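Local coordinates for probable 2-dehydro-3-deoxygalactonokinase DgoK1 (Sinorhizobium meliloti, PDB 3T69), which probably phosphorylates 2-dehydro-3-deoxy-D-galactonate with ATP, a step in the breakdown of galactose by the DeLey-Doudoroff pathway, at residues Pro62-Gly74 with Pro102-Leu114. Sequence-based numbering, arbitrary orientation.
Sequences PAHLPIIICGMAG and PDVDRDIRILPGL
R106 reaches into the turn P62-L65 and binds it by one nitrogen: NH1 donates to L65 O at 2.7 Å, in the guanidinium plane and on a carbonyl lone pair, and to P62 O, which lies 18° out of that plane. P62 O also accepts the turn's own bond from L65 N. A63 O sits over the centre of one guanidinium face, 3.3 Å above it. Bent at chi3, the side chain turns its guanidinium to the turn, and its CD passes I67 CD1. H64 answers from the turn: with CG beside its own backbone N, its ring meets D105 O edge-on, ND1 donating at 2.6 Å.

Beyond this junction the chains run as parallel strands, 67-71 beside 108-110. I67 N and I69 N donate to D107 O and R109 O, while R109 N and L111 N donate to I67 O and I69 O. I67, I69, I108 and I110 share one face of the sheet, where I108 CG2 touches both I67 CB and I69 CD1; helix 50-58 packs on I67 and I69. Further on, I110 CD1 meets A73 CB at 3.8 Å. On the other face I68, with CG1 anti to its backbone N (chi1 -173°), brings CD1 against L111 CD2 at 3.6 Å and R109 CB. R109 bends at chi2 and grips the D107 carboxylate side-on, NE to OD1 at 2.7 Å and NH2 to OD2; W306 also bonds OD2.

Strand 9-14 pairs with the far edge of 67-71, making the latter an interior strand of the mixed sheet in this ASKHA-type kinase. Chemically, the contact joins a parallel pairing with one apolar, isoleucine-lined face to a polar end, where the probably cationic guanidinium would be favoured by two hydrogen-bonded carbonyls, with that of A63 adding its negative end over the face.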
ATOM      1  N   PRO B  62       2.706  42.626 -13.612  1.00 64.91           N
ATOM      2  CA  PRO B  62       3.194  43.219 -14.852  1.00 64.52           C
ATOM      3  C   PRO B  62       3.144  42.149 -15.940  1.00 64.35           C
ATOM      4  O   PRO B  62       3.493  40.977 -15.668  1.00 64.59           O
ATOM      5  CB  PRO B  62       4.655  43.569 -14.527  1.00 64.69           C
ATOM      6  CG  PRO B  62       4.691  43.713 -13.024  1.00 64.77           C
ATOM      7  CD  PRO B  62       3.704  42.691 -12.524  1.00 64.85           C
ATOM      8  N   ALA B  63       2.718  42.553 -17.144  1.00 63.59           N
ATOM      9  CA  ALA B  63       2.513  41.650 -18.292  1.00 62.87           C
ATOM     10  C   ALA B  63       3.791  40.973 -18.792  1.00 62.27           C
ATOM     11  O   ALA B  63       3.705  40.053 -19.593  1.00 62.27           O
ATOM     12  CB  ALA B  63       1.833  42.388 -19.463  1.00 62.95           C
ATOM     13  N   HIS B  64       4.959  41.437 -18.337  1.00 61.02           N
ATOM     14  CA  HIS B  64       6.230  40.867 -18.765  1.00 60.01           C
ATOM     15  C   HIS B  64       7.101  40.467 -17.571  1.00 58.81           C
ATOM     16  O   HIS B  64       8.332  40.379 -17.669  1.00 58.52           O
ATOM     17  CB  HIS B  64       6.975  41.846 -19.678  1.00 60.55           C
ATOM     18  CG  HIS B  64       6.158  42.315 -20.837  1.00 61.51           C
ATOM     19  ND1 HIS B  64       5.760  41.472 -21.852  1.00 62.44           N
ATOM     20  CD2 HIS B  64       5.636  43.528 -21.131  1.00 61.82           C
ATOM     21  CE1 HIS B  64       5.039  42.150 -22.732  1.00 62.69           C
ATOM     22  NE2 HIS B  64       4.939  43.397 -22.312  1.00 61.78           N
ATOM     23  N   LEU B  65       6.460  40.243 -16.431  1.00 56.89           N
ATOM     24  CA  LEU B  65       7.186  39.803 -15.276  1.00 54.76           C
ATOM     25  C   LEU B  65       7.493  38.392 -15.615  1.00 53.32           C
ATOM     26  O   LEU B  65       6.588  37.665 -16.010  1.00 52.74           O
ATOM     27  CB  LEU B  65       6.320  39.880 -14.022  1.00 55.24           C
ATOM     28  CG  LEU B  65       7.012  39.448 -12.724  1.00 57.14           C
ATOM     29  CD1 LEU B  65       8.004  40.514 -12.172  1.00 55.48           C
ATOM     30  CD2 LEU B  65       5.958  38.997 -11.670  1.00 56.96           C
ATOM     31  N   PRO B  66       8.776  37.999 -15.480  1.00 52.38           N
ATOM     32  CA  PRO B  66       9.213  36.652 -15.838  1.00 51.29           C
ATOM     33  C   PRO B  66       8.701  35.677 -14.786  1.00 50.65           C
ATOM     34  O   PRO B  66       8.187  36.120 -13.765  1.00 51.07           O
ATOM     35  CB  PRO B  66      10.749  36.752 -15.783  1.00 51.34           C
ATOM     36  CG  PRO B  66      11.031  37.894 -14.881  1.00 51.33           C
ATOM     37  CD  PRO B  66       9.829  38.758 -14.773  1.00 51.40           C
ATOM     38  N   ILE B  67       8.856  34.371 -15.028  1.00 49.56           N
ATOM     39  CA  ILE B  67       8.295  33.308 -14.176  1.00 47.34           C
ATOM     40  C   ILE B  67       9.267  32.149 -14.042  1.00 46.86           C
ATOM     41  O   ILE B  67       9.734  31.597 -15.037  1.00 46.09           O
ATOM     42  CB  ILE B  67       6.987  32.756 -14.745  1.00 46.90           C
ATOM     43  CG1 ILE B  67       6.115  33.905 -15.256  1.00 48.31           C
ATOM     44  CG2 ILE B  67       6.267  31.925 -13.731  1.00 43.19           C
ATOM     45  CD1 ILE B  67       4.614  33.631 -15.143  1.00 51.28           C
ATOM     46  N   ILE B  68       9.534  31.780 -12.794  1.00 46.25           N
ATOM     47  CA  ILE B  68      10.377  30.666 -12.466  1.00 46.35           C
ATOM     48  C   ILE B  68       9.516  29.639 -11.719  1.00 46.34           C
ATOM     49  O   ILE B  68       8.813  29.972 -10.760  1.00 46.40           O
ATOM     50  CB  ILE B  68      11.580  31.136 -11.669  1.00 46.05           C
ATOM     51  CG1 ILE B  68      12.591  30.010 -11.459  1.00 46.86           C
ATOM     52  CG2 ILE B  68      11.145  31.798 -10.406  1.00 46.86           C
ATOM     53  CD1 ILE B  68      13.137  29.432 -12.783  1.00 46.39           C
ATOM     54  N   ILE B  69       9.544  28.404 -12.216  1.00 46.25           N
ATOM     55  CA  ILE B  69       8.658  27.353 -11.744  1.00 45.83           C
ATOM     56  C   ILE B  69       9.419  26.088 -11.458  1.00 46.50           C
ATOM     57  O   ILE B  69      10.208  25.638 -12.281  1.00 46.93           O
ATOM     58  CB  ILE B  69       7.611  26.978 -12.774  1.00 45.61           C
ATOM     59  CG1 ILE B  69       6.963  28.230 -13.392  1.00 44.09           C
ATOM     60  CG2 ILE B  69       6.626  26.063 -12.136  1.00 44.56           C
ATOM     61  CD1 ILE B  69       5.876  27.926 -14.444  1.00 41.69           C
ATOM     62  N   CYS B  70       9.176  25.513 -10.289  1.00 46.74           N
ATOM     63  CA  CYS B  70       9.730  24.235  -9.927  1.00 46.80           C
ATOM     64  C   CYS B  70       8.578  23.215  -9.793  1.00 46.43           C
ATOM     65  O   CYS B  70       7.414  23.606  -9.735  1.00 46.85           O
ATOM     66  CB  CYS B  70      10.539  24.375  -8.620  1.00 46.90           C
ATOM     67  SG  CYS B  70       9.552  24.628  -7.125  1.00 50.33           S
ATOM     68  N   GLY B  71       8.904  21.918  -9.748  1.00 45.66           N
ATOM     69  CA  GLY B  71       7.916  20.877  -9.471  1.00 44.30           C
ATOM     70  C   GLY B  71       7.403  20.093 -10.668  1.00 43.62           C
ATOM     71  O   GLY B  71       7.974  20.105 -11.752  1.00 43.57           O
ATOM     72  N   MET B  72       6.280  19.425 -10.466  1.00 43.11           N
ATOM     73  CA  MET B  72       5.735  18.525 -11.461  1.00 41.67           C
ATOM     74  C   MET B  72       5.240  19.270 -12.700  1.00 42.58           C
ATOM     75  O   MET B  72       4.755  18.673 -13.667  1.00 43.01           O
ATOM     76  CB  MET B  72       4.631  17.661 -10.836  1.00 40.78           C
ATOM     77  CG  MET B  72       5.116  16.631  -9.846  1.00 37.83           C
ATOM     78  SD  MET B  72       6.301  15.404 -10.421  1.00 36.86           S
ATOM     79  CE  MET B  72       7.071  15.217  -8.833  1.00 42.48           C
ATOM     80  N   ALA B  73       5.362  20.585 -12.730  1.00 42.73           N
ATOM     81  CA  ALA B  73       5.011  21.241 -13.993  1.00 42.46           C
ATOM     82  C   ALA B  73       5.983  20.713 -15.087  1.00 42.29           C
ATOM     83  O   ALA B  73       5.701  20.796 -16.310  1.00 42.23           O
ATOM     84  CB  ALA B  73       5.100  22.748 -13.855  1.00 41.68           C
ATOM     85  N   GLY B  74       7.120  20.182 -14.626  1.00 41.00           N
ATOM     86  CA  GLY B  74       8.199  19.755 -15.502  1.00 41.72           C
ATOM     87  C   GLY B  74       8.284  18.254 -15.758  1.00 42.28           C
ATOM     88  O   GLY B  74       9.235  17.802 -16.365  1.00 41.94           O
ATOM     89  N   PRO B 102       7.957  28.418 -24.338  1.00 52.79           N
ATOM     90  CA  PRO B 102       7.944  29.507 -25.310  1.00 53.77           C
ATOM     91  C   PRO B 102       6.826  30.500 -24.981  1.00 54.36           C
ATOM     92  O   PRO B 102       5.720  30.098 -24.664  1.00 54.23           O
ATOM     93  CB  PRO B 102       7.679  28.778 -26.651  1.00 53.33           C
ATOM     94  CG  PRO B 102       8.137  27.389 -26.432  1.00 52.83           C
ATOM     95  CD  PRO B 102       7.785  27.098 -24.992  1.00 53.10           C
ATOM     96  N   ASP B 103       7.143  31.782 -25.012  1.00 55.51           N
ATOM     97  CA  ASP B 103       6.131  32.829 -24.844  1.00 57.03           C
ATOM     98  C   ASP B 103       6.750  34.158 -25.290  1.00 56.77           C
ATOM     99  O   ASP B 103       7.884  34.473 -24.932  1.00 56.79           O
ATOM    100  CB  ASP B 103       5.606  32.890 -23.391  1.00 57.79           C
ATOM    101  CG  ASP B 103       4.381  33.818 -23.235  1.00 60.94           C
ATOM    102  OD1 ASP B 103       3.814  34.257 -24.256  1.00 66.92           O
ATOM    103  OD2 ASP B 103       3.985  34.126 -22.091  1.00 62.56           O
ATOM    104  N   VAL B 104       6.039  34.913 -26.112  1.00 56.40           N
ATOM    105  CA  VAL B 104       6.601  36.168 -26.595  1.00 56.86           C
ATOM    106  C   VAL B 104       6.540  37.247 -25.472  1.00 56.50           C
ATOM    107  O   VAL B 104       7.445  38.077 -25.332  1.00 56.65           O
ATOM    108  CB  VAL B 104       5.949  36.609 -27.950  1.00 56.91           C
ATOM    109  CG1 VAL B 104       4.391  36.480 -27.918  1.00 59.12           C
ATOM    110  CG2 VAL B 104       6.354  38.025 -28.338  1.00 57.67           C
ATOM    111  N   ASP B 105       5.500  37.162 -24.639  1.00 55.73           N
ATOM    112  CA  ASP B 105       5.261  38.093 -23.533  1.00 54.91           C
ATOM    113  C   ASP B 105       6.065  37.947 -22.271  1.00 53.61           C
ATOM    114  O   ASP B 105       6.200  38.928 -21.530  1.00 54.51           O
ATOM    115  CB  ASP B 105       3.791  38.101 -23.170  1.00 55.37           C
ATOM    116  CG  ASP B 105       2.977  38.623 -24.275  1.00 57.51           C
ATOM    117  OD1 ASP B 105       1.743  38.635 -24.159  1.00 58.78           O
ATOM    118  OD2 ASP B 105       3.615  39.033 -25.277  1.00 60.10           O
ATOM    119  N   ARG B 106       6.550  36.748 -21.980  1.00 51.84           N
ATOM    120  CA  ARG B 106       7.353  36.540 -20.773  1.00 50.15           C
ATOM    121  C   ARG B 106       8.287  35.402 -20.868  1.00 48.77           C
ATOM    122  O   ARG B 106       8.049  34.451 -21.633  1.00 48.87           O
ATOM    123  CB  ARG B 106       6.533  36.362 -19.504  1.00 50.44           C
ATOM    124  CG  ARG B 106       5.056  36.138 -19.686  1.00 52.05           C
ATOM    125  CD  ARG B 106       4.472  35.908 -18.349  1.00 52.97           C
ATOM    126  NE  ARG B 106       3.194  36.592 -18.215  1.00 57.64           N
ATOM    127  CZ  ARG B 106       2.974  37.631 -17.403  1.00 56.38           C
ATOM    128  NH1 ARG B 106       3.968  38.145 -16.656  1.00 52.83           N
ATOM    129  NH2 ARG B 106       1.743  38.144 -17.337  1.00 55.08           N
ATOM    130  N   ASP B 107       9.359  35.541 -20.085  1.00 46.58           N
ATOM    131  CA  ASP B 107      10.416  34.580 -20.006  1.00 45.10           C
ATOM    132  C   ASP B 107      10.056  33.605 -18.896  1.00 44.60           C
ATOM    133  O   ASP B 107      10.234  33.886 -17.714  1.00 45.15           O
ATOM    134  CB  ASP B 107      11.744  35.273 -19.744  1.00 44.21           C
ATOM    135  CG  ASP B 107      12.904  34.293 -19.634  1.00 45.55           C
ATOM    136  OD1 ASP B 107      12.714  33.105 -19.300  1.00 48.82           O
ATOM    137  OD2 ASP B 107      14.046  34.703 -19.838  1.00 46.16           O
ATOM    138  N   ILE B 108       9.527  32.459 -19.299  1.00 43.97           N
ATOM    139  CA  ILE B 108       9.024  31.418 -18.397  1.00 42.55           C
ATOM    140  C   ILE B 108       9.995  30.250 -18.455  1.00 42.12           C
ATOM    141  O   ILE B 108      10.200  29.655 -19.519  1.00 41.28           O
ATOM    142  CB  ILE B 108       7.605  30.920 -18.847  1.00 42.12           C
ATOM    143  CG1 ILE B 108       6.650  32.080 -19.052  1.00 41.40           C
ATOM    144  CG2 ILE B 108       7.007  29.948 -17.841  1.00 42.60           C
ATOM    145  CD1 ILE B 108       5.183  31.667 -19.153  1.00 40.91           C
ATOM    146  N   ARG B 109      10.585  29.916 -17.307  1.00 42.48           N
ATOM    147  CA  ARG B 109      11.421  28.726 -17.176  1.00 42.56           C
ATOM    148  C   ARG B 109      10.908  27.780 -16.099  1.00 42.38           C
ATOM    149  O   ARG B 109      10.387  28.227 -15.062  1.00 43.34           O
ATOM    150  CB  ARG B 109      12.838  29.122 -16.794  1.00 42.57           C
ATOM    151  CG  ARG B 109      13.302  30.413 -17.401  1.00 44.78           C
ATOM    152  CD  ARG B 109      14.304  30.147 -18.481  1.00 49.06           C
ATOM    153  NE  ARG B 109      14.742  31.354 -19.169  1.00 48.99           N
ATOM    154  CZ  ARG B 109      16.001  31.763 -19.212  1.00 49.12           C
ATOM    155  NH1 ARG B 109      16.953  31.080 -18.598  1.00 50.14           N
ATOM    156  NH2 ARG B 109      16.307  32.857 -19.871  1.00 48.66           N
ATOM    157  N   ILE B 110      11.127  26.484 -16.315  1.00 42.00           N
ATOM    158  CA  ILE B 110      10.928  25.428 -15.320  1.00 41.10           C
ATOM    159  C   ILE B 110      12.249  24.746 -14.972  1.00 41.49           C
ATOM    160  O   ILE B 110      12.986  24.343 -15.871  1.00 42.04           O
ATOM    161  CB  ILE B 110      10.050  24.293 -15.827  1.00 40.00           C
ATOM    162  CG1 ILE B 110       8.803  24.836 -16.490  1.00 41.20           C
ATOM    163  CG2 ILE B 110       9.712  23.352 -14.675  1.00 39.05           C
ATOM    164  CD1 ILE B 110       7.622  23.872 -16.435  1.00 41.44           C
ATOM    165  N   LEU B 111      12.497  24.579 -13.671  1.00 40.88           N
ATOM    166  CA  LEU B 111      13.670  23.868 -13.134  1.00 40.38           C
ATOM    167  C   LEU B 111      13.671  22.323 -13.296  1.00 39.76           C
ATOM    168  O   LEU B 111      12.689  21.634 -13.087  1.00 38.33           O
ATOM    169  CB  LEU B 111      13.873  24.243 -11.646  1.00 39.82           C
ATOM    170  CG  LEU B 111      13.861  25.766 -11.344  1.00 41.32           C
ATOM    171  CD1 LEU B 111      13.906  26.123  -9.853  1.00 38.53           C
ATOM    172  CD2 LEU B 111      15.006  26.461 -12.056  1.00 39.55           C
ATOM    173  N   PRO B 112      14.827  21.765 -13.617  1.00 39.95           N
ATOM    174  CA  PRO B 112      14.876  20.324 -13.686  1.00 40.33           C
ATOM    175  C   PRO B 112      14.677  19.685 -12.295  1.00 41.04           C
ATOM    176  O   PRO B 112      14.702  20.396 -11.275  1.00 40.45           O
ATOM    177  CB  PRO B 112      16.299  20.094 -14.172  1.00 40.03           C
ATOM    178  CG  PRO B 112      17.038  21.289 -13.606  1.00 38.46           C
ATOM    179  CD  PRO B 112      16.126  22.353 -13.967  1.00 39.37           C
ATOM    180  N   GLY B 113      14.495  18.356 -12.267  1.00 40.39           N
ATOM    181  CA  GLY B 113      14.568  17.619 -11.012  1.00 39.63           C
ATOM    182  C   GLY B 113      15.938  16.981 -10.841  1.00 38.80           C
ATOM    183  O   GLY B 113      16.837  17.265 -11.611  1.00 38.78           O
ATOM    184  N   LEU B 114      16.088  16.125  -9.836  1.00 38.14           N
ATOM    185  CA  LEU B 114      17.246  15.252  -9.731  1.00 38.44           C
ATOM    186  C   LEU B 114      16.934  13.750  -9.973  1.00 38.44           C
ATOM    187  O   LEU B 114      15.897  13.253  -9.597  1.00 39.07           O
ATOM    188  CB  LEU B 114      17.935  15.437  -8.371  1.00 37.90           C
ATOM    189  CG  LEU B 114      18.325  16.856  -7.929  1.00 37.70           C
ATOM    190  CD1 LEU B 114      18.938  16.849  -6.547  1.00 39.51           C
ATOM    191  CD2 LEU B 114      19.310  17.488  -8.858  1.00 39.12           C
TER